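Local coordinates for protein glycerol kinase, putative (Plasmodium falciparum, PDB 2W40) that probably phosphorylates glycerol with ATP to give sn-glycerol 3-phosphate, the step that brings glycerol into metabolism, at residues 88-93 against 151-156; 111-116 against 142-147; 134-139 against 360-365. All blocks are in the same frame, centred on the assembly; numbering follows the deposited sequence. Where two conformers were deposited one is given.

Contact 1: residues 88-93 against 151-156; sequences VIIWDR and PEIKQK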
loop_
_atom_site.group_PDB
_atom_site.type_symbol
_atom_site.label_atom_id
_atom_site.label_comp_id
_atom_site.label_asym_id
_atom_site.label_seq_id
_atom_site.Cartn_x
_atom_site.Cartn_y
_atom_site.Cartn_z
ATOM N N VAL C 88 -27.307 5.381 10.891
ATOM C CA VAL C 88 -28.728 5.806 10.825
ATOM C C VAL C 88 -29.508 4.858 9.885
ATOM O O VAL C 88 -29.016 4.437 8.812
ATOM C CB VAL C 88 -28.913 7.324 10.505
ATOM C CG1 VAL C 88 -28.387 7.606 9.111
ATOM C CG2 VAL C 88 -30.364 7.765 10.689
ATOM N N ILE C 89 -30.721 4.589 10.340
ATOM C CA ILE C 89 -31.724 3.772 9.561
ATOM C C ILE C 89 -33.026 4.620 9.587
ATOM O O ILE C 89 -33.410 5.206 10.592
ATOM C CB ILE C 89 -31.976 2.371 10.144
ATOM C CG1 ILE C 89 -30.675 1.568 10.299
ATOM C CG2 ILE C 89 -32.977 1.532 9.284
ATOM C CD1 ILE C 89 -30.872 0.647 11.508
ATOM N N ILE C 90 -33.694 4.620 8.442
ATOM C CA ILE C 90 -35.040 5.213 8.305
ATOM C C ILE C 90 -35.950 4.004 7.917
ATOM O O ILE C 90 -35.679 3.229 6.945
ATOM C CB ILE C 90 -35.138 6.367 7.277
ATOM C CG1 ILE C 90 -34.091 7.440 7.625
ATOM C CG2 ILE C 90 -36.558 6.980 7.201
ATOM C CD1 ILE C 90 -34.033 8.667 6.688
ATOM N N TRP C 91 -36.995 3.826 8.717
ATOM C CA TRP C 91 -37.888 2.702 8.499
ATOM C C TRP C 91 -39.365 3.108 8.556
ATOM O O TRP C 91 -39.705 4.177 8.968
ATOM C CB TRP C 91 -37.670 1.561 9.492
ATOM C CG TRP C 91 -37.846 1.826 10.967
ATOM C CD1 TRP C 91 -38.953 1.571 11.724
ATOM C CD2 TRP C 91 -36.830 2.296 11.920
ATOM N NE1 TRP C 91 -38.745 1.893 13.025
ATOM C CE2 TRP C 91 -37.447 2.314 13.205
ATOM C CE3 TRP C 91 -35.517 2.737 11.797
ATOM C CZ2 TRP C 91 -36.738 2.685 14.359
ATOM C CZ3 TRP C 91 -34.806 3.107 12.959
ATOM C CH2 TRP C 91 -35.410 3.075 14.216
ATOM N N ASP C 92 -40.221 2.214 8.057
ATOM C CA ASP C 92 -41.656 2.379 8.093
ATOM C C ASP C 92 -42.158 2.133 9.544
ATOM O O ASP C 92 -41.897 1.065 10.108
ATOM C CB ASP C 92 -42.367 1.384 7.166
ATOM C CG ASP C 92 -43.873 1.519 7.252
ATOM O OD1 ASP C 92 -44.386 2.600 7.004
ATOM O OD2 ASP C 92 -44.520 0.502 7.480
ATOM N N ARG C 93 -42.892 3.071 10.119
ATOM C CA ARG C 93 -43.391 2.954 11.481
ATOM C C ARG C 93 -44.292 1.744 11.730
ATOM O O ARG C 93 -44.161 0.998 12.701
ATOM C CB ARG C 93 -44.138 4.236 11.794
ATOM C CG ARG C 93 -44.769 4.308 13.176
ATOM C CD ARG C 93 -45.128 5.724 13.565
ATOM N NE ARG C 93 -45.865 6.446 12.532
ATOM C CZ ARG C 93 -47.119 6.205 12.205
ATOM N NH1 ARG C 93 -47.809 5.231 12.812
ATOM N NH2 ARG C 93 -47.674 6.903 11.260
ATOM N N PRO C 151 -37.399 9.446 -3.086
ATOM C CA PRO C 151 -38.637 10.145 -2.798
ATOM C C PRO C 151 -39.558 9.417 -1.866
ATOM O O PRO C 151 -40.287 10.051 -1.200
ATOM C CB PRO C 151 -39.278 10.370 -4.155
ATOM C CG PRO C 151 -38.299 9.994 -5.212
ATOM C CD PRO C 151 -37.118 9.295 -4.541
ATOM N N GLU C 152 -39.540 8.086 -1.790
ATOM C CA GLU C 152 -40.340 7.395 -0.779
ATOM C C GLU C 152 -39.994 7.808 0.663
ATOM O O GLU C 152 -40.840 8.002 1.501
ATOM C CB GLU C 152 -40.169 5.851 -0.973
ATOM C CG GLU C 152 -40.952 5.051 0.036
ATOM C CD GLU C 152 -40.760 3.592 -0.096
ATOM O OE1 GLU C 152 -39.632 3.079 -0.453
ATOM O OE2 GLU C 152 -41.814 2.964 0.237
ATOM N N ILE C 153 -38.707 7.934 0.891
ATOM C CA ILE C 153 -38.246 8.437 2.195
ATOM C C ILE C 153 -38.688 9.865 2.463
ATOM O O ILE C 153 -39.221 10.180 3.529
ATOM C CB ILE C 153 -36.703 8.274 2.399
ATOM C CG1 ILE C 153 -36.366 6.791 2.488
ATOM C CG2 ILE C 153 -36.265 9.024 3.672
ATOM C CD1 ILE C 153 -34.860 6.383 2.511
ATOM N N LYS C 154 -38.485 10.740 1.482
ATOM C CA LYS C 154 -38.951 12.069 1.611
ATOM C C LYS C 154 -40.444 12.123 1.924
ATOM O O LYS C 154 -40.919 12.885 2.803
ATOM C CB LYS C 154 -38.626 12.890 0.324
ATOM C CG LYS C 154 -39.075 14.340 0.392
ATOM C CD LYS C 154 -38.769 15.116 -0.891
ATOM N N GLN C 155 -41.218 11.365 1.156
ATOM C CA GLN C 155 -42.689 11.376 1.310
ATOM C C GLN C 155 -43.146 10.893 2.701
ATOM O O GLN C 155 -44.146 11.347 3.299
ATOM C CB GLN C 155 -43.274 10.491 0.215
ATOM C CG GLN C 155 -43.166 11.185 -1.217
ATOM C CD GLN C 155 -43.460 10.280 -2.422
ATOM O OE1 GLN C 155 -43.175 10.710 -3.561
ATOM N NE2 GLN C 155 -43.940 9.083 -2.205
ATOM N N LYS C 156 -42.496 9.852 3.173
ATOM C CA LYS C 156 -42.887 9.216 4.439
ATOM C C LYS C 156 -42.364 10.007 5.634
ATOM O O LYS C 156 -43.003 9.926 6.678
ATOM C CB LYS C 156 -42.421 7.782 4.522
ATOM C CG LYS C 156 -43.157 6.791 3.571
ATOM C CD LYS C 156 -42.615 5.410 3.571
ATOM C CE LYS C 156 -43.007 4.691 4.804
ATOM N NZ LYS C 156 -44.454 4.661 5.116
#
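Strand 88-92 runs past helix 151-158, the CA atoms of Ile90 and Ile153 lying 7.6 Å apart and those of Asp92 and Lys156 7.8 Å. A helix here packs on a two-stranded antiparallel sheet (88-92 with 162-166) of the N-terminal FGGY domain. The inner end of the contact is apolar. CD1 of Ile90 meets the branch methyl CG2 of Ile153 at 3.8 Å, the two side chains crossing at a slant, and CG2 of Ile90 lies a little farther from the same methyl. Leu146 of the preceding helix and Leu99 of a loop close round this buried pair. Toward the partly exposed end the chemistry turns ionic. The carboxylate of Asp92 swings toward the helix because CG stands trans to the backbone N (chi1 178°), while the lysine chain bends at both chi3 and chi4 to bring its ammonium group back to the strand. Both ends of the ion pair have a second partner: Asp92 OD2 bonds to Thr95 OG1, and Lys156 NZ also bonds to Thr161 OG1. Across the contact, Lys156 NZ gives a 2.8 Å salt bridge to Asp92 OD1, approaching on the anti side and 30° out of the carboxylate plane.

Contact 2: residues 111-116 against 142-147; sequences EELVTE and KILWLI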
loop_
_atom_site.group_PDB
_atom_site.type_symbol
_atom_site.label_atom_id
_atom_site.label_comp_id
_atom_site.label_asym_id
_atom_site.label_seq_id
_atom_site.Cartn_x
_atom_site.Cartn_y
_atom_site.Cartn_z
ATOM N N GLU C 111 -19.661 13.773 1.397
ATOM C CA GLU C 111 -18.559 14.775 1.307
ATOM C C GLU C 111 -19.002 15.990 0.491
ATOM O O GLU C 111 -18.843 17.110 0.904
ATOM C CB GLU C 111 -17.322 14.106 0.697
ATOM C CG GLU C 111 -16.087 15.020 0.430
ATOM C CD GLU C 111 -14.906 14.287 -0.300
ATOM O OE1 GLU C 111 -14.914 13.025 -0.532
ATOM O OE2 GLU C 111 -13.922 14.977 -0.639
ATOM N N GLU C 112 -19.528 15.735 -0.709
ATOM C CA GLU C 112 -19.940 16.836 -1.609
ATOM C C GLU C 112 -21.011 17.783 -0.993
ATOM O O GLU C 112 -20.859 19.028 -1.016
ATOM C CB GLU C 112 -20.359 16.304 -3.009
ATOM C CG GLU C 112 -20.973 17.388 -3.886
ATOM C CD GLU C 112 -21.324 16.947 -5.315
ATOM O OE1 GLU C 112 -21.495 15.724 -5.587
ATOM O OE2 GLU C 112 -21.485 17.852 -6.154
ATOM N N LEU C 113 -22.024 17.182 -0.356
ATOM C CA LEU C 113 -23.115 17.885 0.388
ATOM C C LEU C 113 -22.575 18.689 1.497
ATOM O O LEU C 113 -23.009 19.849 1.701
ATOM C CB LEU C 113 -24.260 16.976 0.951
ATOM C CG LEU C 113 -25.276 16.447 0.016
ATOM C CD1 LEU C 113 -25.977 15.268 0.816
ATOM C CD2 LEU C 113 -26.174 17.607 -0.414
ATOM N N VAL C 114 -21.654 18.091 2.282
ATOM C CA VAL C 114 -21.062 18.881 3.376
ATOM C C VAL C 114 -20.292 20.132 2.882
ATOM O O VAL C 114 -20.445 21.186 3.417
ATOM C CB VAL C 114 -20.175 17.972 4.302
ATOM C CG1 VAL C 114 -19.317 18.784 5.297
ATOM C CG2 VAL C 114 -21.052 16.885 4.990
ATOM N N THR C 115 -19.508 19.998 1.801
ATOM C CA THR C 115 -18.852 21.131 1.153
ATOM C C THR C 115 -19.874 22.194 0.740
ATOM O O THR C 115 -19.744 23.373 1.098
ATOM C CB THR C 115 -18.047 20.643 -0.003
ATOM O OG1 THR C 115 -17.078 19.735 0.496
ATOM C CG2 THR C 115 -17.359 21.833 -0.783
ATOM N N GLU C 116 -20.978 21.769 0.175
ATOM C CA GLU C 116 -22.045 22.713 -0.268
ATOM C C GLU C 116 -22.727 23.470 0.862
ATOM O O GLU C 116 -22.837 24.738 0.873
ATOM C CB GLU C 116 -23.071 21.968 -1.098
ATOM C CG GLU C 116 -24.249 22.833 -1.481
ATOM C CD GLU C 116 -25.522 22.140 -1.876
ATOM O OE1 GLU C 116 -25.571 20.923 -2.104
ATOM O OE2 GLU C 116 -26.502 22.897 -1.965
ATOM N N LYS C 142 -26.341 12.178 6.293
ATOM C CA LYS C 142 -26.855 10.870 5.779
ATOM C C LYS C 142 -28.371 10.861 5.633
ATOM O O LYS C 142 -28.905 10.338 4.640
ATOM C CB LYS C 142 -26.323 9.797 6.700
ATOM C CG LYS C 142 -24.845 9.802 6.447
ATOM C CD LYS C 142 -24.101 10.111 7.644
ATOM C CE LYS C 142 -23.501 8.954 8.297
ATOM N NZ LYS C 142 -22.059 9.005 8.120
ATOM N N ILE C 143 -29.055 11.468 6.574
ATOM C CA ILE C 143 -30.477 11.512 6.507
ATOM C C ILE C 143 -30.823 12.377 5.266
ATOM O O ILE C 143 -31.731 12.057 4.503
ATOM C CB ILE C 143 -31.022 12.167 7.773
ATOM C CG1 ILE C 143 -30.814 11.230 9.041
ATOM C CG2 ILE C 143 -32.517 12.530 7.614
ATOM C CD1 ILE C 143 -30.917 11.979 10.472
ATOM N N LEU C 144 -30.167 13.557 5.168
ATOM C CA LEU C 144 -30.364 14.435 4.028
ATOM C C LEU C 144 -30.133 13.721 2.695
ATOM O O LEU C 144 -30.946 13.810 1.745
ATOM C CB LEU C 144 -29.517 15.659 4.135
ATOM C CG LEU C 144 -29.645 16.704 2.965
ATOM C CD1 LEU C 144 -31.062 17.223 2.790
ATOM C CD2 LEU C 144 -28.622 17.852 3.219
ATOM N N TRP C 145 -29.071 12.994 2.581
ATOM C CA TRP C 145 -28.806 12.254 1.393
ATOM C C TRP C 145 -29.944 11.300 1.059
ATOM O O TRP C 145 -30.382 11.201 -0.109
ATOM C CB TRP C 145 -27.517 11.449 1.542
ATOM C CG TRP C 145 -27.077 10.780 0.275
ATOM C CD1 TRP C 145 -26.222 11.293 -0.672
ATOM C CD2 TRP C 145 -27.455 9.493 -0.200
ATOM N NE1 TRP C 145 -26.046 10.368 -1.667
ATOM C CE2 TRP C 145 -26.815 9.297 -1.433
ATOM C CE3 TRP C 145 -28.308 8.499 0.280
ATOM C CZ2 TRP C 145 -26.940 8.118 -2.151
ATOM C CZ3 TRP C 145 -28.440 7.333 -0.446
ATOM C CH2 TRP C 145 -27.793 7.192 -1.675
ATOM N N LEU C 146 -30.436 10.567 2.048
ATOM C CA LEU C 146 -31.566 9.611 1.870
ATOM C C LEU C 146 -32.820 10.326 1.330
ATOM O O LEU C 146 -33.461 9.859 0.402
ATOM C CB LEU C 146 -31.852 8.828 3.159
ATOM C CG LEU C 146 -30.782 7.780 3.435
ATOM C CD1 LEU C 146 -30.939 7.340 4.931
ATOM C CD2 LEU C 146 -30.905 6.642 2.430
ATOM N N ILE C 147 -33.158 11.461 1.895
ATOM C CA ILE C 147 -34.301 12.281 1.511
ATOM C C ILE C 147 -34.124 12.787 0.076
ATOM O O ILE C 147 -35.040 12.675 -0.720
ATOM C CB ILE C 147 -34.417 13.500 2.461
ATOM C CG1 ILE C 147 -34.932 13.093 3.855
ATOM C CG2 ILE C 147 -35.387 14.598 1.995
ATOM C CD1 ILE C 147 -34.796 14.249 4.879
#
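Leu113 reaches from helix 111-118 to helix 140-149 and touches Leu144 and Trp145, a small apolar helix-helix contact within the N-terminal FGGY domain. Its two methyls divide the work. CD1 lies 4.2 Å from CA of Trp145 and equally far from CB of Trp145, beside the root of the indole and near the ring plane, so the methyl sits at the ring's edge and not over a face. The other methyl, CD2, comes to 4.4 Å from CD2 of Leu144. These are loose van der Waals distances, and the CA atoms of Leu113 and Trp145 stand 8.1 Å apart. With CG of Trp145 trans to its own backbone N (chi1 -173°), the indole projects out from its helix and crosses the leucine side chain at about a right angle. Farther out, Arg109 makes a cation-pi contact with the indole, and Phe141 and Gln148, from the turns before and after on helix 140-149, pack against Leu113. Strand 88-92 covers the side of that helix away from Leu113, and helix 151-158 packs on Leu146 and Ile147. On the indole itself, CD2 of Leu146, the next residue in the helix, lies in the ring plane at the edge.

Contact 3: residues 134-139 against 360-365; sequences FNTYFS and WRSDAR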
loop_
_atom_site.group_PDB
_atom_site.type_symbol
_atom_site.label_atom_id
_atom_site.label_comp_id
_atom_site.label_asym_id
_atom_site.label_seq_id
_atom_site.Cartn_x
_atom_site.Cartn_y
_atom_site.Cartn_z
ATOM N N PHE C 134 -20.473 20.940 10.682
ATOM C CA PHE C 134 -20.898 19.960 9.679
ATOM C C PHE C 134 -19.726 19.038 9.404
ATOM O O PHE C 134 -18.573 19.471 9.234
ATOM C CB PHE C 134 -21.277 20.670 8.346
ATOM C CG PHE C 134 -22.549 21.520 8.393
ATOM C CD1 PHE C 134 -23.567 21.338 9.350
ATOM C CD2 PHE C 134 -22.748 22.533 7.473
ATOM C CE1 PHE C 134 -24.754 22.136 9.367
ATOM C CE2 PHE C 134 -23.931 23.319 7.549
ATOM C CZ PHE C 134 -24.925 23.071 8.397
ATOM N N ASN C 135 -20.066 17.757 9.223
ATOM C CA ASN C 135 -19.108 16.744 8.877
ATOM C C ASN C 135 -19.796 15.562 8.200
ATOM O O ASN C 135 -21.009 15.546 8.110
ATOM C CB ASN C 135 -18.289 16.357 10.126
ATOM C CG ASN C 135 -19.155 15.798 11.232
ATOM O OD1 ASN C 135 -20.077 14.943 10.941
ATOM N ND2 ASN C 135 -18.846 16.182 12.500
ATOM N N THR C 136 -19.007 14.607 7.750
ATOM C CA THR C 136 -19.535 13.424 7.080
ATOM C C THR C 136 -19.930 12.318 8.039
ATOM O O THR C 136 -20.418 11.243 7.589
ATOM C CB THR C 136 -18.562 12.821 6.052
ATOM O OG1 THR C 136 -17.416 12.426 6.778
ATOM C CG2 THR C 136 -18.134 13.871 4.983
ATOM N N TYR C 137 -19.689 12.580 9.323
ATOM C CA TYR C 137 -19.596 11.564 10.421
ATOM C C TYR C 137 -20.981 11.419 11.132
ATOM O O TYR C 137 -21.474 10.275 11.336
ATOM C CB TYR C 137 -18.521 12.088 11.377
ATOM C CG TYR C 137 -18.298 11.328 12.667
ATOM C CD1 TYR C 137 -18.481 9.930 12.752
ATOM C CD2 TYR C 137 -17.786 11.982 13.725
ATOM C CE1 TYR C 137 -18.194 9.254 14.005
ATOM C CE2 TYR C 137 -17.560 11.340 14.926
ATOM C CZ TYR C 137 -17.710 9.976 15.045
ATOM O OH TYR C 137 -17.430 9.386 16.277
ATOM N N PHE C 138 -21.562 12.563 11.558
ATOM C CA PHE C 138 -22.884 12.610 12.220
ATOM C C PHE C 138 -24.033 12.183 11.347
ATOM O O PHE C 138 -23.855 12.037 10.185
ATOM C CB PHE C 138 -23.069 13.915 12.911
ATOM C CG PHE C 138 -22.344 14.031 14.247
ATOM C CD1 PHE C 138 -21.234 13.255 14.560
ATOM C CD2 PHE C 138 -22.866 14.868 15.224
ATOM C CE1 PHE C 138 -20.620 13.367 15.835
ATOM C CE2 PHE C 138 -22.252 15.005 16.483
ATOM C CZ PHE C 138 -21.093 14.280 16.742
ATOM N N SER C 139 -25.198 11.920 11.930
ATOM C CA SER C 139 -26.290 11.287 11.164
ATOM C C SER C 139 -26.888 12.233 10.102
ATOM O O SER C 139 -27.372 11.741 9.056
ATOM C CB SER C 139 -27.430 10.859 12.087
ATOM O OG SER C 139 -26.963 10.009 13.095
ATOM N N TRP C 360 -10.204 17.041 10.388
ATOM C CA TRP C 360 -11.509 17.019 9.722
ATOM C C TRP C 360 -11.334 17.306 8.197
ATOM O O TRP C 360 -11.845 18.291 7.649
ATOM C CB TRP C 360 -12.487 17.990 10.361
ATOM C CG TRP C 360 -12.832 17.485 11.755
ATOM C CD1 TRP C 360 -12.354 18.006 12.986
ATOM C CD2 TRP C 360 -13.646 16.343 12.114
ATOM N NE1 TRP C 360 -12.851 17.276 14.019
ATOM C CE2 TRP C 360 -13.562 16.204 13.530
ATOM C CE3 TRP C 360 -14.366 15.384 11.390
ATOM C CZ2 TRP C 360 -14.239 15.214 14.204
ATOM C CZ3 TRP C 360 -15.016 14.398 12.061
ATOM C CH2 TRP C 360 -14.951 14.316 13.456
ATOM N N ARG C 361 -10.666 16.371 7.529
ATOM C CA ARG C 361 -10.435 16.473 6.091
ATOM C C ARG C 361 -11.069 15.271 5.425
ATOM O O ARG C 361 -10.480 14.212 5.322
ATOM C CB ARG C 361 -8.922 16.547 5.884
ATOM C CG ARG C 361 -8.364 17.848 6.274
ATOM C CD ARG C 361 -8.784 19.036 5.338
ATOM N NE ARG C 361 -8.292 18.834 3.964
ATOM C CZ ARG C 361 -7.135 19.329 3.488
ATOM N NH1 ARG C 361 -6.304 20.054 4.227
ATOM N NH2 ARG C 361 -6.789 19.021 2.251
ATOM N N SER C 362 -12.267 15.461 4.905
ATOM C CA SER C 362 -12.999 14.359 4.279
ATOM C C SER C 362 -12.408 14.030 2.877
ATOM O O SER C 362 -12.788 13.040 2.315
ATOM C CB SER C 362 -14.505 14.801 4.006
ATOM O OG SER C 362 -14.581 16.009 3.241
ATOM N N ASP C 363 -11.602 14.956 2.333
ATOM C CA ASP C 363 -10.852 14.765 1.057
ATOM C C ASP C 363 -9.600 13.887 1.186
ATOM O O ASP C 363 -9.063 13.413 0.197
ATOM C CB ASP C 363 -10.489 16.109 0.437
ATOM C CG ASP C 363 -9.682 16.994 1.328
ATOM O OD1 ASP C 363 -9.803 17.015 2.578
ATOM O OD2 ASP C 363 -8.968 17.834 0.709
ATOM N N ALA C 364 -9.155 13.619 2.410
ATOM C CA ALA C 364 -8.044 12.684 2.645
ATOM C C ALA C 364 -8.450 11.283 2.213
ATOM O O ALA C 364 -9.547 10.842 2.482
ATOM C CB ALA C 364 -7.625 12.710 4.110
ATOM N N ARG C 365 -7.462 10.548 1.699
ATOM C CA ARG C 365 -7.629 9.117 1.420
ATOM C C ARG C 365 -6.446 8.388 2.013
ATOM O O ARG C 365 -5.386 9.002 2.310
ATOM C CB ARG C 365 -7.697 8.924 -0.089
ATOM C CG ARG C 365 -8.839 9.636 -0.795
ATOM C CD ARG C 365 -10.115 9.081 -0.411
ATOM N NE ARG C 365 -11.170 9.727 -1.199
ATOM C CZ ARG C 365 -11.910 10.750 -0.797
ATOM N NH1 ARG C 365 -11.805 11.183 0.417
ATOM N NH2 ARG C 365 -12.842 11.271 -1.598
#
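Tyr137 and Trp360 make the close aromatic part of this contact: CD2 of the tyrosine sits 3.7 Å from CH2 of Trp360, at the edge of the indole and near its plane. The two side chains cross at a slant. Tyr137 CG lies trans to the backbone N (chi1 174°), which carries the phenol ring out toward the tryptophan, while the hydroxyl points away from the indole and hydrogen-bonds O3 of the bound glycerol. Tyr356 packs edge-to-face on Tyr137, Ile290 touches both aromatic side chains, and Trp360 NE1 is held by Gly288 O. CB of Asn135 approaches CE3 of Trp360 more loosely, at 4.2 Å. The amide of that asparagine serves its own loop: OD1 accepts from Tyr137 N and, nearly straight (172°), from Phe138 N, an Asx turn and Asx motif that set the backbone carrying the tyrosine. Here a loop of the N-terminal FGGY domain faces one of the C-terminal domain, so the contact bridges the two actin-like halves beside the bound glycerol. The other part is slighter: CG2 of Thr136 meets CB of Ser362 at 3.9 Å, one methyl against one methylene. Beyond it, on the solvent side, lie the partly exposed Arg361, Asp363 and Arg365. Within the type I turn from Arg361 to Ala364, Arg361 grips Asp363 side-on with NE and NH2, NE to OD1 at 2.7 Å. Arg365 follows the turn; its NH1 donates to Ser362 O, at 2.8 Å, and to Ala364 O, while NH2 forms a salt bridge with Glu111.

How the contacts relate
Contacts 1 and 2 lie within the N-terminal domain and share helix 140-149 as a neighbour: it forms one side of contact 2, and its Lys142 and Ile143 pack on Val88 of the strand in contact 1. Both are partly buried and lie away from the nucleotide site, but contact 1 pairs two isoleucines and adds a salt bridge, whereas contact 2 is wholly apolar. Contact 3 is more deeply buried, nearer the centre of the chain and the only one to join the two domains; its direct touches are van der Waals and aromatic. Polar bonds tie it to contact 2: Lys142 NZ to Thr136 O, and the ion pair of Glu111, which also spans the domains.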